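Local coordinates for protein RTX toxin RtxA (Vibrio vulnificus MO6-24/O, PDB 6IMP) that is an alpha/beta-hydrolase-fold effector domain of a MARTX toxin and probably acts as a hydrolase, at residues R24-L29 / A46-G51; Q68-K73 / F158-N163; R120-K125 / A290-M295; L253-N258 / G296-Q301. All coordinates share one frame; numbering follows the deposited sequence.

From the N terminus, contact 1 closes first: it ties the loop 24-29 back to the end of helix 44-48 before any strand of the sheet is laid down. Contact 2 opens at the edge strand 67-73 and closes at helix 147-164; contact 3 opens between these two, on helix 112-124, and closes at helix 291-302, so contacts 2 and 3 cross. Contact 4 starts at strand 252-256 and also closes on helix 291-302, crossing contact 3. Contacts 3 and 4 have centres about 10 Å apart and touch, whereas the centres of contacts 1 and 4 lie about 30 Å apart, on opposite sides of the chain's centre.

Contact 1: R24-L29 / A46-G51; sequences RDKESL and ARRKIG
Arg-48, the last residue of helix 44-48, makes a partly buried contact with the loop 24-29 in which its guanidinium group meets hydrocarbon and a backbone carbonyl, at the periphery of the fold and before the first strand. Arg-24 and Arg-48 run past each other in opposite directions. CG of Arg-24 sits 3.8 Å above the plane of the Arg-48 guanidinium, towards its rim, while Arg-48 CD lies over a face of the Arg-24 guanidinium. The two charged planes are 26° apart, yet Arg-24 NE and Arg-48 NE remain 5.0 Å from each other, so each cation is offset onto the other's methylenes. Lys-26 comes to the guanidinium edge, with CG 3.5 Å from Arg-48 NH2, and its amino group stays well away. Asp-25 O also approaches Arg-48 NH2, at 3.3 Å. The extended run of Arg-48 from CG to NE (chi3 174°) carries the group out to the loop. Its firmer polar anchors are elsewhere: NH1 is hydrogen-bonded to the carbonyls of Ser-141 and Gly-139, in the loop between strand 129-133 and helix 147-164, and Asp-25 N bonds to Asp-142 in that same loop. With carbonyls gripping NH1 and methylenes flanking the group, one buried cation can link helix end and two loops without a salt bridge between the segments.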
# COMPACT_ATOMS: atom_id res chain seq x y z
N ARG A 24 1.28 21.50 1.32
CA ARG A 24 1.43 20.40 2.26
C ARG A 24 2.59 20.59 3.22
O ARG A 24 3.65 21.01 2.82
CB ARG A 24 1.72 19.15 1.47
CG ARG A 24 3.05 19.22 0.76
CD ARG A 24 2.99 20.06 -0.50
NE ARG A 24 4.29 20.11 -1.19
CZ ARG A 24 4.58 19.47 -2.32
NH1 ARG A 24 3.66 18.74 -2.93
NH2 ARG A 24 5.79 19.57 -2.85
N ASP A 25 2.39 20.22 4.48
CA ASP A 25 3.37 20.45 5.55
C ASP A 25 4.04 19.18 6.05
O ASP A 25 3.58 18.07 5.80
CB ASP A 25 2.76 21.26 6.71
CG ASP A 25 1.82 20.44 7.59
OD1 ASP A 25 2.29 19.49 8.25
OD2 ASP A 25 0.63 20.80 7.67
N LYS A 26 5.17 19.38 6.72
CA LYS A 26 6.01 18.30 7.23
C LYS A 26 6.78 18.80 8.45
O LYS A 26 6.67 19.98 8.80
CB LYS A 26 7.00 17.84 6.16
CG LYS A 26 6.59 18.12 4.72
CD LYS A 26 7.78 18.37 3.84
CE LYS A 26 8.29 19.81 3.97
NZ LYS A 26 9.62 19.90 4.63
N GLU A 27 7.59 17.94 9.06
CA GLU A 27 8.40 18.32 10.24
C GLU A 27 9.88 17.96 10.12
O GLU A 27 10.26 17.10 9.33
CB GLU A 27 7.85 17.71 11.52
CG GLU A 27 8.03 16.21 11.63
CD GLU A 27 7.03 15.46 10.80
OE1 GLU A 27 6.88 15.79 9.60
OE2 GLU A 27 6.37 14.55 11.35
N SER A 28 10.69 18.60 10.96
CA SER A 28 12.15 18.40 10.97
C SER A 28 12.65 18.29 12.42
O SER A 28 12.45 19.19 13.24
CB SER A 28 12.86 19.52 10.19
OG SER A 28 13.12 20.66 10.99
N LEU A 29 13.32 17.18 12.70
CA LEU A 29 12.97 16.37 13.86
C LEU A 29 14.15 16.13 14.82
O LEU A 29 14.31 16.84 15.81
CB LEU A 29 12.35 15.05 13.36
CG LEU A 29 11.75 14.15 14.44
CD1 LEU A 29 10.57 13.36 13.90
CD2 LEU A 29 12.78 13.19 14.99
N ALA A 46 12.00 12.67 -2.94
CA ALA A 46 11.54 11.37 -3.49
C ALA A 46 10.12 10.98 -3.12
O ALA A 46 9.39 10.42 -3.95
CB ALA A 46 12.48 10.27 -3.03
N ARG A 47 9.76 11.18 -1.86
CA ARG A 47 8.46 10.76 -1.34
C ARG A 47 7.33 11.56 -1.95
O ARG A 47 6.23 11.05 -2.15
CB ARG A 47 8.41 10.93 0.18
CG ARG A 47 9.23 9.92 0.97
CD ARG A 47 8.63 9.70 2.33
NE ARG A 47 8.40 10.95 3.04
CZ ARG A 47 9.30 11.58 3.78
NH1 ARG A 47 10.54 11.11 3.90
NH2 ARG A 47 8.97 12.71 4.39
N ARG A 48 7.60 12.84 -2.20
CA ARG A 48 6.56 13.78 -2.61
C ARG A 48 6.54 14.02 -4.12
O ARG A 48 5.50 14.42 -4.66
CB ARG A 48 6.72 15.10 -1.84
CG ARG A 48 6.45 14.97 -0.34
CD ARG A 48 6.07 16.31 0.27
NE ARG A 48 5.66 16.24 1.68
CZ ARG A 48 4.46 15.85 2.12
NH1 ARG A 48 3.54 15.39 1.28
NH2 ARG A 48 4.19 15.88 3.42
N LYS A 49 7.65 13.73 -4.79
CA LYS A 49 7.81 14.02 -6.22
C LYS A 49 6.74 13.36 -7.09
O LYS A 49 6.40 12.19 -6.90
CB LYS A 49 9.19 13.59 -6.70
CG LYS A 49 9.44 13.84 -8.18
CD LYS A 49 10.93 13.76 -8.49
CE LYS A 49 11.27 14.29 -9.88
NZ LYS A 49 10.99 15.75 -10.01
N ILE A 50 6.22 14.15 -8.03
CA ILE A 50 5.31 13.64 -9.06
C ILE A 50 5.84 14.08 -10.43
O ILE A 50 5.80 15.27 -10.77
CB ILE A 50 3.86 14.13 -8.84
CG1 ILE A 50 3.31 13.55 -7.54
CG2 ILE A 50 2.97 13.68 -9.99
CD1 ILE A 50 2.03 14.21 -7.05
N GLY A 51 6.32 13.12 -11.20
CA GLY A 51 6.98 13.37 -12.49
C GLY A 51 6.07 14.09 -13.47
O GLY A 51 4.84 14.06 -13.36

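Contact 2: Q68-K73 / F158-N163; sequences QKVTLK and FNYLVN
Tyr-160 of helix 147-164 presents one face of its ring to Val-70 and Leu-72 on strand 67-73, and that apolar encounter is the tight part of the contact. Leu-72 CD2 stands 3.3 Å above the ring plane, displaced towards the rim beside CG and CD1, with the methyl 3.6 Å from the Tyr-160 ring centroid and 23° off the normal. Further along the same face, Val-70 CG1 makes a second CH-pi contact, 4.1 Å from the Tyr-160 centroid, on the side of CZ and CE2. The two residues reach the ring differently: Leu-72 crosses the tyrosine at about a right angle, whereas Val-70 meets it from the opposite direction, its CG2 packing against Tyr-160 OH. A first torsion of 170° sets CG of Tyr-160 opposite its backbone N and extends the ring from the helix towards the strand.

In the alpha/beta hydrolase fold, helices pack against both faces of a central, mostly parallel sheet; strand 67-73 is its outermost strand at one end, antiparallel to 78-84, and Tyr-160 also touches Leu-131 of the inner strand 129-133 and Ile-16 and Glu-17 of a loop. While Val-70 packs against the CZ and OH end of the ring, the hydroxyl is itself hydrogen-bonded to Lys-165 NZ, just past the segment. The loose side is the strand's other face: Thr-71 points away from the helix, against Arg-78 and Thr-80, and the exposed Lys-69 touches Tyr-82, while Lys-73, at the end of the strand, is exposed too.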
# COMPACT_ATOMS: atom_id res chain seq x y z
N GLN A 68 -10.94 11.69 -10.73
CA GLN A 68 -11.03 12.95 -9.98
C GLN A 68 -10.02 12.98 -8.82
O GLN A 68 -9.85 11.98 -8.12
CB GLN A 68 -12.45 13.18 -9.44
CG GLN A 68 -12.99 12.09 -8.52
CD GLN A 68 -14.05 11.24 -9.17
OE1 GLN A 68 -13.96 10.89 -10.35
NE2 GLN A 68 -15.07 10.87 -8.40
N LYS A 69 -9.36 14.13 -8.65
CA LYS A 69 -8.60 14.43 -7.42
C LYS A 69 -9.45 14.22 -6.19
O LYS A 69 -10.66 14.48 -6.21
CB LYS A 69 -8.10 15.87 -7.43
CG LYS A 69 -7.04 16.16 -8.48
CD LYS A 69 -6.20 17.39 -8.11
CE LYS A 69 -4.76 17.23 -8.58
NZ LYS A 69 -3.95 18.46 -8.35
N VAL A 70 -8.82 13.78 -5.10
CA VAL A 70 -9.53 13.52 -3.83
C VAL A 70 -8.64 13.87 -2.63
O VAL A 70 -7.48 13.44 -2.54
CB VAL A 70 -10.03 12.05 -3.77
CG1 VAL A 70 -10.29 11.60 -2.34
CG2 VAL A 70 -11.30 11.88 -4.60
N THR A 71 -9.18 14.68 -1.72
CA THR A 71 -8.52 15.00 -0.44
C THR A 71 -9.37 14.47 0.70
O THR A 71 -10.58 14.69 0.72
CB THR A 71 -8.33 16.52 -0.23
OG1 THR A 71 -7.43 17.05 -1.22
CG2 THR A 71 -7.78 16.80 1.15
N LEU A 72 -8.72 13.82 1.67
CA LEU A 72 -9.42 13.19 2.79
C LEU A 72 -8.96 13.82 4.10
O LEU A 72 -7.85 14.35 4.18
CB LEU A 72 -9.13 11.68 2.81
CG LEU A 72 -9.34 10.88 1.52
CD1 LEU A 72 -9.09 9.41 1.80
CD2 LEU A 72 -10.74 11.06 0.94
N LYS A 73 -9.82 13.77 5.13
CA LYS A 73 -9.45 14.22 6.49
C LYS A 73 -8.71 13.11 7.24
O LYS A 73 -9.31 12.30 7.96
CB LYS A 73 -10.68 14.66 7.30
CG LYS A 73 -10.35 15.15 8.72
CD LYS A 73 -11.39 14.76 9.77
CE LYS A 73 -12.73 15.44 9.51
NZ LYS A 73 -13.46 15.75 10.77
N PHE A 158 -9.94 3.62 3.66
CA PHE A 158 -11.04 2.66 3.68
C PHE A 158 -12.36 3.39 3.87
O PHE A 158 -13.24 3.33 3.02
CB PHE A 158 -10.88 1.63 4.78
CG PHE A 158 -11.83 0.48 4.65
CD1 PHE A 158 -11.85 -0.28 3.48
CD2 PHE A 158 -12.69 0.15 5.67
CE1 PHE A 158 -12.71 -1.36 3.35
CE2 PHE A 158 -13.56 -0.93 5.54
CZ PHE A 158 -13.57 -1.67 4.37
N ASN A 159 -12.47 4.11 4.98
CA ASN A 159 -13.72 4.76 5.36
C ASN A 159 -14.24 5.65 4.24
O ASN A 159 -15.43 5.67 3.99
CB ASN A 159 -13.56 5.55 6.65
CG ASN A 159 -13.45 4.66 7.88
OD1 ASN A 159 -14.16 3.65 8.01
ND2 ASN A 159 -12.56 5.03 8.79
N TYR A 160 -13.34 6.32 3.53
CA TYR A 160 -13.74 7.14 2.37
C TYR A 160 -14.50 6.34 1.30
O TYR A 160 -15.43 6.86 0.67
CB TYR A 160 -12.52 7.83 1.73
CG TYR A 160 -12.84 8.49 0.41
CD1 TYR A 160 -13.70 9.58 0.35
CD2 TYR A 160 -12.32 8.00 -0.78
CE1 TYR A 160 -14.02 10.18 -0.85
CE2 TYR A 160 -12.62 8.60 -1.99
CZ TYR A 160 -13.48 9.70 -2.03
OH TYR A 160 -13.78 10.31 -3.23
N LEU A 161 -14.08 5.10 1.07
CA LEU A 161 -14.76 4.23 0.12
C LEU A 161 -16.13 3.87 0.64
O LEU A 161 -17.14 4.18 0.01
CB LEU A 161 -13.95 2.96 -0.14
CG LEU A 161 -12.57 3.16 -0.77
CD1 LEU A 161 -11.92 1.81 -0.97
CD2 LEU A 161 -12.66 3.92 -2.09
N VAL A 162 -16.15 3.28 1.84
CA VAL A 162 -17.38 2.81 2.49
C VAL A 162 -18.41 3.95 2.64
O VAL A 162 -19.61 3.74 2.42
CB VAL A 162 -17.11 2.22 3.89
CG1 VAL A 162 -18.40 1.76 4.56
CG2 VAL A 162 -16.13 1.05 3.82
N ASN A 163 -17.92 5.15 2.98
CA ASN A 163 -18.74 6.20 3.61
C ASN A 163 -19.06 7.41 2.74
O ASN A 163 -20.16 7.97 2.85
CB ASN A 163 -18.06 6.76 4.86
CG ASN A 163 -17.88 5.73 5.95
OD1 ASN A 163 -18.16 4.55 5.76
ND2 ASN A 163 -17.39 6.17 7.11

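Contact 3: R120-K125 / A290-M295; sequences RNHYQK and ASNRLM
His-122 and Met-295 carry much of this contact, the histidine ring laid across the methionine and its far edge directed at Asn-292. Starting at the backbone, His-122 CB lies 4.0 Å from Met-295 CB. The next atom, CG, stands closer to that same methylene, and CD2 of His-122 comes to 3.4 Å from it. Met-295 CB thus sits over one ring face, 21° off the normal, in a CH-pi contact. ND1 faces the Met-295 carbonyl carbon, and CE1 packs against Gly-296 N. At the tip, NE2 of His-122 is modelled 2.3 Å from Asn-292 OD1, near the ring plane, too short to be reliable; a hydrogen bond from NE2 to OD1 is the likely reading. The ring and amide planes are turned 45° from each other.

In the alpha/beta hydrolase fold these are two helices on one side of the sheet: 112-124, which follows strand 101-105, and the C-terminal 291-302. Their short segments run nearly parallel, at 26° and 10.0 Å between axes. Deeper in, the Met-295 chain, bent at chi2 and chi3, swings CE to 3.6 Å from Tyr-123 CE2, oblique to that ring. Ile-119 and Ile-302 touch Met-295 as well.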
# COMPACT_ATOMS: atom_id res chain seq x y z
N ARG A 120 -2.79 1.41 -12.44
CA ARG A 120 -4.21 1.76 -12.46
C ARG A 120 -4.90 1.32 -13.76
O ARG A 120 -6.00 0.73 -13.73
CB ARG A 120 -4.43 3.26 -12.19
CG ARG A 120 -3.89 4.21 -13.25
CD ARG A 120 -3.96 5.65 -12.76
NE ARG A 120 -2.79 6.41 -13.19
CZ ARG A 120 -2.78 7.34 -14.16
NH1 ARG A 120 -3.91 7.69 -14.78
NH2 ARG A 120 -1.62 7.93 -14.48
N ASN A 121 -4.21 1.53 -14.88
CA ASN A 121 -4.74 1.21 -16.20
C ASN A 121 -5.28 -0.21 -16.24
O ASN A 121 -6.41 -0.44 -16.67
CB ASN A 121 -3.66 1.40 -17.26
CG ASN A 121 -4.23 1.66 -18.63
OD1 ASN A 121 -5.28 2.29 -18.77
ND2 ASN A 121 -3.54 1.18 -19.66
N HIS A 122 -4.48 -1.15 -15.75
CA HIS A 122 -4.78 -2.59 -15.86
C HIS A 122 -6.11 -2.95 -15.19
O HIS A 122 -6.81 -3.85 -15.65
CB HIS A 122 -3.64 -3.43 -15.27
CG HIS A 122 -2.34 -3.31 -16.01
ND1 HIS A 122 -2.01 -4.09 -17.09
CD2 HIS A 122 -1.25 -2.54 -15.76
CE1 HIS A 122 -0.78 -3.79 -17.50
NE2 HIS A 122 -0.30 -2.85 -16.71
N TYR A 123 -6.46 -2.26 -14.10
CA TYR A 123 -7.76 -2.47 -13.42
C TYR A 123 -8.89 -1.72 -14.15
O TYR A 123 -9.97 -2.28 -14.35
CB TYR A 123 -7.73 -1.99 -11.96
CG TYR A 123 -6.99 -2.89 -10.96
CD1 TYR A 123 -7.53 -4.11 -10.55
CD2 TYR A 123 -5.82 -2.45 -10.33
CE1 TYR A 123 -6.88 -4.89 -9.60
CE2 TYR A 123 -5.16 -3.22 -9.39
CZ TYR A 123 -5.69 -4.44 -9.01
OH TYR A 123 -5.03 -5.19 -8.06
N GLN A 124 -8.64 -0.46 -14.51
CA GLN A 124 -9.66 0.39 -15.14
C GLN A 124 -10.21 -0.24 -16.44
O GLN A 124 -11.43 -0.32 -16.64
CB GLN A 124 -9.10 1.80 -15.40
CG GLN A 124 -8.88 2.62 -14.12
CD GLN A 124 -8.29 4.01 -14.39
OE1 GLN A 124 -7.08 4.20 -14.40
NE2 GLN A 124 -9.17 5.00 -14.59
N LYS A 125 -9.30 -0.73 -17.29
CA LYS A 125 -9.62 -1.52 -18.52
C LYS A 125 -10.66 -2.61 -18.38
O LYS A 125 -11.29 -3.01 -19.36
CB LYS A 125 -8.39 -2.28 -18.99
CG LYS A 125 -7.51 -1.51 -19.95
CD LYS A 125 -6.14 -2.15 -20.10
CE LYS A 125 -6.12 -3.21 -21.19
NZ LYS A 125 -4.77 -3.82 -21.30
N ALA A 290 8.79 -3.85 -11.42
CA ALA A 290 8.21 -4.05 -12.76
C ALA A 290 6.68 -4.19 -12.69
O ALA A 290 6.14 -5.26 -12.98
CB ALA A 290 8.83 -5.26 -13.43
N SER A 291 6.01 -3.11 -12.33
CA SER A 291 4.59 -3.16 -11.97
C SER A 291 3.72 -3.44 -13.20
O SER A 291 2.81 -4.27 -13.16
CB SER A 291 4.15 -1.85 -11.30
OG SER A 291 4.62 -1.77 -9.97
N ASN A 292 4.01 -2.72 -14.28
CA ASN A 292 3.23 -2.83 -15.48
C ASN A 292 3.34 -4.23 -16.06
O ASN A 292 2.32 -4.90 -16.28
CB ASN A 292 3.71 -1.82 -16.51
CG ASN A 292 2.88 -1.86 -17.77
OD1 ASN A 292 1.66 -2.07 -17.71
ND2 ASN A 292 3.53 -1.69 -18.91
N ARG A 293 4.58 -4.67 -16.28
CA ARG A 293 4.86 -6.04 -16.76
C ARG A 293 4.14 -7.10 -15.89
O ARG A 293 3.51 -8.02 -16.42
CB ARG A 293 6.39 -6.31 -16.80
CG ARG A 293 7.14 -5.76 -18.02
CD ARG A 293 7.38 -6.81 -19.12
NE ARG A 293 8.39 -7.83 -18.77
CZ ARG A 293 8.71 -8.90 -19.51
NH1 ARG A 293 8.26 -10.11 -19.15
NH2 ARG A 293 9.46 -8.77 -20.61
N LEU A 294 4.18 -6.93 -14.57
CA LEU A 294 3.53 -7.87 -13.64
C LEU A 294 2.01 -7.81 -13.73
O LEU A 294 1.33 -8.85 -13.80
CB LEU A 294 3.99 -7.61 -12.20
CG LEU A 294 3.29 -8.41 -11.09
CD1 LEU A 294 4.28 -8.89 -10.05
CD2 LEU A 294 2.22 -7.57 -10.42
N MET A 295 1.46 -6.60 -13.69
CA MET A 295 0.01 -6.42 -13.72
C MET A 295 -0.58 -6.97 -15.02
O MET A 295 -1.61 -7.67 -15.00
CB MET A 295 -0.38 -4.96 -13.49
CG MET A 295 -0.29 -4.50 -12.03
SD MET A 295 -1.13 -5.56 -10.82
CE MET A 295 -2.85 -5.32 -11.27

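Contact 4: L253-N258 / G296-Q301; sequences LLLTDN and GQYADQ
Leu-255 and Leu-253, on the helix-facing side of strand 252-256, meet Tyr-298 and Gln-301, one turn apart on helix 291-302. In the first shell the closest approach is made by a single methyl: Leu-255 CD1 reaches Tyr-298 CG at 3.5 Å and lies at 3.6 Å from Tyr-298 CB. It therefore touches the root of the ring, approaching obliquely. Leu-255 holds its CG opposite the carbonyl carbon (chi1 -48°), which turns CD1 towards that root. The second pair is looser. Leu-253 CD1 comes to 4.0 Å from the amide nitrogen NE2 of Gln-301, and Leu-253 CD2 rests against Gln-301 CG at 4.1 Å; the two side chains pass at a slant, and a bend at chi2 of the glutamine accompanies the placing of its amide beside Leu-253 CD1.

This is a helix packed on a parallel strand of the alpha/beta hydrolase sheet, 252-256 lying between 200-204 and the short 282-283. Its backbone bonds to Leu-203 and Arg-205 fix the position of both leucines, and Leu-253 also leans on Leu-202.

Around the tyrosine, Gln-297 CG lies over one ring face and Gln-301 OE1 approaches the edge in plane. The hydroxyl is hydrogen-bonded to Glu-282 OE1 and more weakly to Thr-284, which pins the far end of the ring to the last strand and the loop after it. Just past the strand, Asp-257 touches His-288, an arrangement consistent with the acid-histidine pair that hydrolases of this fold carry after the corresponding strands.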
# COMPACT_ATOMS: atom_id res chain seq x y z
N LEU A 253 -4.38 -13.45 -2.10
CA LEU A 253 -3.44 -13.68 -3.19
C LEU A 253 -2.09 -13.11 -2.78
O LEU A 253 -2.02 -12.08 -2.14
CB LEU A 253 -3.90 -13.04 -4.50
CG LEU A 253 -3.00 -13.30 -5.74
CD1 LEU A 253 -2.87 -14.78 -6.06
CD2 LEU A 253 -3.52 -12.56 -6.97
N LEU A 254 -1.03 -13.80 -3.15
CA LEU A 254 0.30 -13.36 -2.82
C LEU A 254 1.24 -13.56 -4.01
O LEU A 254 1.66 -14.69 -4.31
CB LEU A 254 0.80 -14.11 -1.58
CG LEU A 254 2.27 -13.97 -1.18
CD1 LEU A 254 2.64 -12.52 -0.89
CD2 LEU A 254 2.57 -14.85 0.02
N LEU A 255 1.58 -12.47 -4.68
CA LEU A 255 2.51 -12.52 -5.80
C LEU A 255 3.84 -11.90 -5.40
O LEU A 255 3.91 -10.73 -5.07
CB LEU A 255 1.92 -11.79 -7.00
CG LEU A 255 0.47 -12.16 -7.35
CD1 LEU A 255 0.11 -11.58 -8.70
CD2 LEU A 255 0.23 -13.66 -7.37
N THR A 256 4.89 -12.71 -5.42
CA THR A 256 6.22 -12.25 -5.03
C THR A 256 7.13 -12.04 -6.22
O THR A 256 6.96 -12.68 -7.25
CB THR A 256 6.89 -13.27 -4.10
OG1 THR A 256 7.23 -14.45 -4.83
CG2 THR A 256 5.97 -13.63 -2.96
N ASP A 257 8.14 -11.20 -6.04
CA ASP A 257 9.10 -10.87 -7.11
C ASP A 257 10.24 -11.88 -7.16
O ASP A 257 10.30 -12.78 -6.33
CB ASP A 257 9.64 -9.44 -6.94
CG ASP A 257 10.19 -9.18 -5.55
OD1 ASP A 257 9.47 -9.45 -4.55
OD2 ASP A 257 11.32 -8.67 -5.45
N ASN A 258 11.12 -11.77 -8.16
CA ASN A 258 12.15 -12.79 -8.41
C ASN A 258 13.51 -12.41 -7.83
O ASN A 258 14.53 -13.04 -8.14
CB ASN A 258 12.27 -13.11 -9.92
CG ASN A 258 12.89 -11.97 -10.73
OD1 ASN A 258 13.37 -10.96 -10.19
ND2 ASN A 258 12.90 -12.13 -12.05
N GLY A 296 0.09 -6.71 -16.15
CA GLY A 296 -0.30 -7.29 -17.44
C GLY A 296 -0.61 -8.78 -17.34
O GLY A 296 -1.72 -9.23 -17.67
N GLN A 297 0.36 -9.54 -16.84
CA GLN A 297 0.25 -10.99 -16.78
C GLN A 297 -0.81 -11.43 -15.78
O GLN A 297 -1.60 -12.33 -16.06
CB GLN A 297 1.58 -11.62 -16.40
CG GLN A 297 1.59 -13.13 -16.59
CD GLN A 297 2.78 -13.79 -15.94
OE1 GLN A 297 3.93 -13.42 -16.18
NE2 GLN A 297 2.52 -14.79 -15.11
N TYR A 298 -0.82 -10.80 -14.61
CA TYR A 298 -1.63 -11.29 -13.50
C TYR A 298 -2.98 -10.58 -13.32
O TYR A 298 -3.87 -11.11 -12.65
CB TYR A 298 -0.81 -11.26 -12.21
CG TYR A 298 0.31 -12.28 -12.17
CD1 TYR A 298 0.08 -13.58 -11.74
CD2 TYR A 298 1.60 -11.93 -12.56
CE1 TYR A 298 1.11 -14.51 -11.69
CE2 TYR A 298 2.64 -12.86 -12.52
CZ TYR A 298 2.39 -14.14 -12.08
OH TYR A 298 3.43 -15.05 -12.06
N ALA A 299 -3.17 -9.42 -13.95
CA ALA A 299 -4.41 -8.63 -13.77
C ALA A 299 -5.68 -9.49 -13.74
O ALA A 299 -6.60 -9.22 -12.96
CB ALA A 299 -4.53 -7.56 -14.85
N ASP A 300 -5.73 -10.51 -14.60
CA ASP A 300 -6.91 -11.37 -14.72
C ASP A 300 -7.08 -12.28 -13.51
O ASP A 300 -8.17 -12.36 -12.93
CB ASP A 300 -6.88 -12.19 -16.03
CG ASP A 300 -7.44 -11.41 -17.24
OD1 ASP A 300 -8.26 -10.48 -17.04
OD2 ASP A 300 -7.09 -11.74 -18.39
N GLN A 301 -6.00 -12.96 -13.11
CA GLN A 301 -6.02 -13.78 -11.89
C GLN A 301 -6.45 -12.96 -10.66
O GLN A 301 -7.23 -13.43 -9.83
CB GLN A 301 -4.66 -14.43 -11.62
CG GLN A 301 -4.52 -14.95 -10.19
CD GLN A 301 -3.63 -16.17 -10.07
OE1 GLN A 301 -2.63 -16.31 -10.79
NE2 GLN A 301 -3.96 -17.05 -9.13